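Local coordinates for lipoprotein (Actinomyces odontolyticus, PDB 3UP9), which probably binds L-methionine as a membrane-attached lipoprotein of the NlpA family, holding a selenomethionine in the cleft between its two lobes in this crystal, at residues 92-97 with 168-173. Sequence-based numbering, arbitrary orientation.
Sequences VFSNKH and FDYAVI
An antiparallel strand pair in the five-stranded sheet of one lobe of this periplasmic-binding-protein-like fold joins Phe93 to Ala171, and the turn after the first strand closes against the start of the second. Phe93 and Ala171 form a hydrogen-bonded pair: Phe93 N gives to Ala171 O (2.9 Å), and Ala171 N returns a bond to Phe93 O. The Phe93 ring crosses Ile173 at about a right angle, with CD1 3.6 Å from Ile173 CB. The carbonyl oxygens of Ala171 and Ile173 lie at the ring edge. Val92 and Val172 form the neighbouring non-hydrogen-bonded pair, and Val92 CG1, anti to the backbone N (chi1 178°), is placed 4.0 Å from Tyr170 CD2. Beyond the strand, Ser94 OG donates to Asp169 O (2.7 Å), nearly in line with that carbonyl. Ser94 OG also accepts from Lys96 N, an ST turn, and from His97 N, an ST motif, so three bonds grip it. With an alanine in place of Ser94, Asp169 O would probably lose this donor and the two turn amides their shared acceptor. His97 NE2 points at Asp169 OD1 (2.8 Å, 177°) within its own ring plane and meets it on the anti side, from somewhat out of the carboxylate plane. Asp169 OD2 accepts from Thr108 N, so each carboxylate oxygen has a donor. The His97 and Tyr170 rings are near parallel (22°) but slid apart, with Tyr170 OH 3.5 Å from His97 CG. That hydroxyl is bonded to Ser99 O. A water accepts from Asn95 N and bridges to Phe168 O. Val92 and Val172 face helix 115-127, while Ala171 and Ile173 touch helix 161-164. Strand 170-173 lies between strands 107-112 and 91-93, and the latter is flanked on its other side by strand 191-192.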
loop_
_atom_site.group_PDB
_atom_site.type_symbol
_atom_site.label_atom_id
_atom_site.label_comp_id
_atom_site.label_asym_id
_atom_site.label_seq_id
_atom_site.Cartn_x
_atom_site.Cartn_y
_atom_site.Cartn_z
ATOM N N VAL A 92 -4.130 -3.319 -12.354
ATOM C CA VAL A 92 -4.167 -4.614 -12.983
ATOM C C VAL A 92 -2.961 -4.584 -13.891
ATOM O O VAL A 92 -2.754 -3.622 -14.661
ATOM C CB VAL A 92 -5.455 -4.843 -13.789
ATOM C CG1 VAL A 92 -5.406 -6.223 -14.463
ATOM C CG2 VAL A 92 -6.678 -4.689 -12.885
ATOM N N PHE A 93 -2.137 -5.606 -13.730
ATOM C CA PHE A 93 -0.947 -5.786 -14.502
ATOM C C PHE A 93 -1.012 -7.100 -15.209
ATOM O O PHE A 93 -1.776 -7.973 -14.837
ATOM C CB PHE A 93 0.274 -5.736 -13.559
ATOM C CG PHE A 93 0.442 -4.403 -12.873
ATOM C CD1 PHE A 93 -0.212 -4.117 -11.681
ATOM C CD2 PHE A 93 1.227 -3.416 -13.438
ATOM C CE1 PHE A 93 -0.050 -2.886 -11.048
ATOM C CE2 PHE A 93 1.386 -2.181 -12.811
ATOM C CZ PHE A 93 0.771 -1.932 -11.604
ATOM N N SER A 94 -0.189 -7.235 -16.237
ATOM C CA SER A 94 -0.078 -8.468 -16.995
ATOM C C SER A 94 1.237 -8.467 -17.779
ATOM O O SER A 94 1.712 -7.434 -18.189
ATOM C CB SER A 94 -1.291 -8.568 -17.939
ATOM O OG SER A 94 -1.182 -9.561 -18.922
ATOM N N ASN A 95 1.805 -9.650 -17.989
ATOM C CA ASN A 95 2.845 -9.834 -18.989
ATOM C C ASN A 95 2.358 -10.549 -20.253
ATOM O O ASN A 95 3.176 -10.789 -21.156
ATOM C CB ASN A 95 4.036 -10.598 -18.417
ATOM C CG ASN A 95 4.802 -9.808 -17.398
ATOM O OD1 ASN A 95 4.748 -8.582 -17.348
ATOM N ND2 ASN A 95 5.489 -10.508 -16.556
ATOM N N LYS A 96 1.059 -10.898 -20.321
ATOM C CA LYS A 96 0.527 -11.747 -21.423
ATOM C C LYS A 96 -0.462 -10.982 -22.307
ATOM O O LYS A 96 -0.695 -11.353 -23.445
ATOM C CB LYS A 96 -0.093 -13.092 -20.885
ATOM C CG LYS A 96 0.948 -14.036 -20.188
ATOM C CD LYS A 96 0.394 -15.305 -19.459
ATOM C CE LYS A 96 1.386 -16.021 -18.538
ATOM N NZ LYS A 96 2.763 -15.946 -19.114
ATOM N N HIS A 97 -1.033 -9.899 -21.778
ATOM C CA HIS A 97 -2.086 -9.113 -22.435
ATOM C C HIS A 97 -1.910 -7.628 -22.107
ATOM O O HIS A 97 -1.304 -7.263 -21.078
ATOM C CB HIS A 97 -3.480 -9.575 -21.980
ATOM C CG HIS A 97 -3.675 -11.075 -21.960
ATOM N ND1 HIS A 97 -3.851 -11.803 -23.095
ATOM C CD2 HIS A 97 -3.715 -11.976 -20.900
ATOM C CE1 HIS A 97 -3.973 -13.133 -22.772
ATOM N NE2 HIS A 97 -3.884 -13.244 -21.422
ATOM N N PHE A 168 -0.041 -16.429 -14.529
ATOM C CA PHE A 168 -1.431 -16.060 -14.705
ATOM C C PHE A 168 -1.595 -14.971 -15.824
ATOM O O PHE A 168 -0.691 -14.198 -16.149
ATOM C CB PHE A 168 -2.006 -15.544 -13.355
ATOM C CG PHE A 168 -1.833 -16.493 -12.171
ATOM C CD1 PHE A 168 -2.016 -17.868 -12.309
ATOM C CD2 PHE A 168 -1.553 -15.997 -10.907
ATOM C CE1 PHE A 168 -1.870 -18.733 -11.213
ATOM C CE2 PHE A 168 -1.411 -16.841 -9.807
ATOM C CZ PHE A 168 -1.566 -18.214 -9.948
ATOM N N ASP A 169 -2.796 -14.885 -16.368
ATOM C CA ASP A 169 -3.124 -13.904 -17.408
ATOM C C ASP A 169 -2.996 -12.437 -16.911
ATOM O O ASP A 169 -2.539 -11.567 -17.644
ATOM C CB ASP A 169 -4.539 -14.215 -17.944
ATOM C CG ASP A 169 -4.606 -15.542 -18.743
ATOM O OD1 ASP A 169 -4.066 -15.571 -19.877
ATOM O OD2 ASP A 169 -5.232 -16.518 -18.263
ATOM N N TYR A 170 -3.379 -12.202 -15.659
ATOM C CA TYR A 170 -3.353 -10.877 -15.043
ATOM C C TYR A 170 -3.060 -11.052 -13.590
ATOM O O TYR A 170 -3.252 -12.136 -13.062
ATOM C CB TYR A 170 -4.721 -10.136 -15.147
ATOM C CG TYR A 170 -5.247 -10.046 -16.551
ATOM C CD1 TYR A 170 -5.935 -11.106 -17.109
ATOM C CD2 TYR A 170 -4.998 -8.969 -17.324
ATOM C CE1 TYR A 170 -6.358 -11.074 -18.416
ATOM C CE2 TYR A 170 -5.437 -8.918 -18.625
ATOM C CZ TYR A 170 -6.116 -9.971 -19.189
ATOM O OH TYR A 170 -6.594 -9.923 -20.507
ATOM N N ALA A 171 -2.645 -9.979 -12.925
ATOM C CA ALA A 171 -2.637 -9.973 -11.439
ATOM C C ALA A 171 -2.981 -8.576 -10.955
ATOM O O ALA A 171 -2.602 -7.617 -11.624
ATOM C CB ALA A 171 -1.280 -10.422 -10.903
ATOM N N VAL A 172 -3.716 -8.447 -9.850
ATOM C CA VAL A 172 -3.974 -7.116 -9.242
ATOM C C VAL A 172 -2.892 -6.836 -8.203
ATOM O O VAL A 172 -2.673 -7.645 -7.324
ATOM C CB VAL A 172 -5.406 -6.989 -8.635
ATOM C CG1 VAL A 172 -5.692 -5.536 -8.253
ATOM C CG2 VAL A 172 -6.461 -7.522 -9.656
ATOM N N ILE A 173 -2.211 -5.686 -8.303
ATOM C CA ILE A 173 -0.983 -5.480 -7.578
ATOM C C ILE A 173 -0.877 -4.067 -6.988
ATOM O O ILE A 173 -0.798 -3.101 -7.727
ATOM C CB ILE A 173 0.271 -5.718 -8.444
ATOM C CG1 ILE A 173 0.192 -7.022 -9.272
ATOM C CG2 ILE A 173 1.526 -5.706 -7.557
ATOM C CD1 ILE A 173 1.523 -7.428 -9.953
HETATM O O HOH W 1 0.697 -12.020 -16.919
#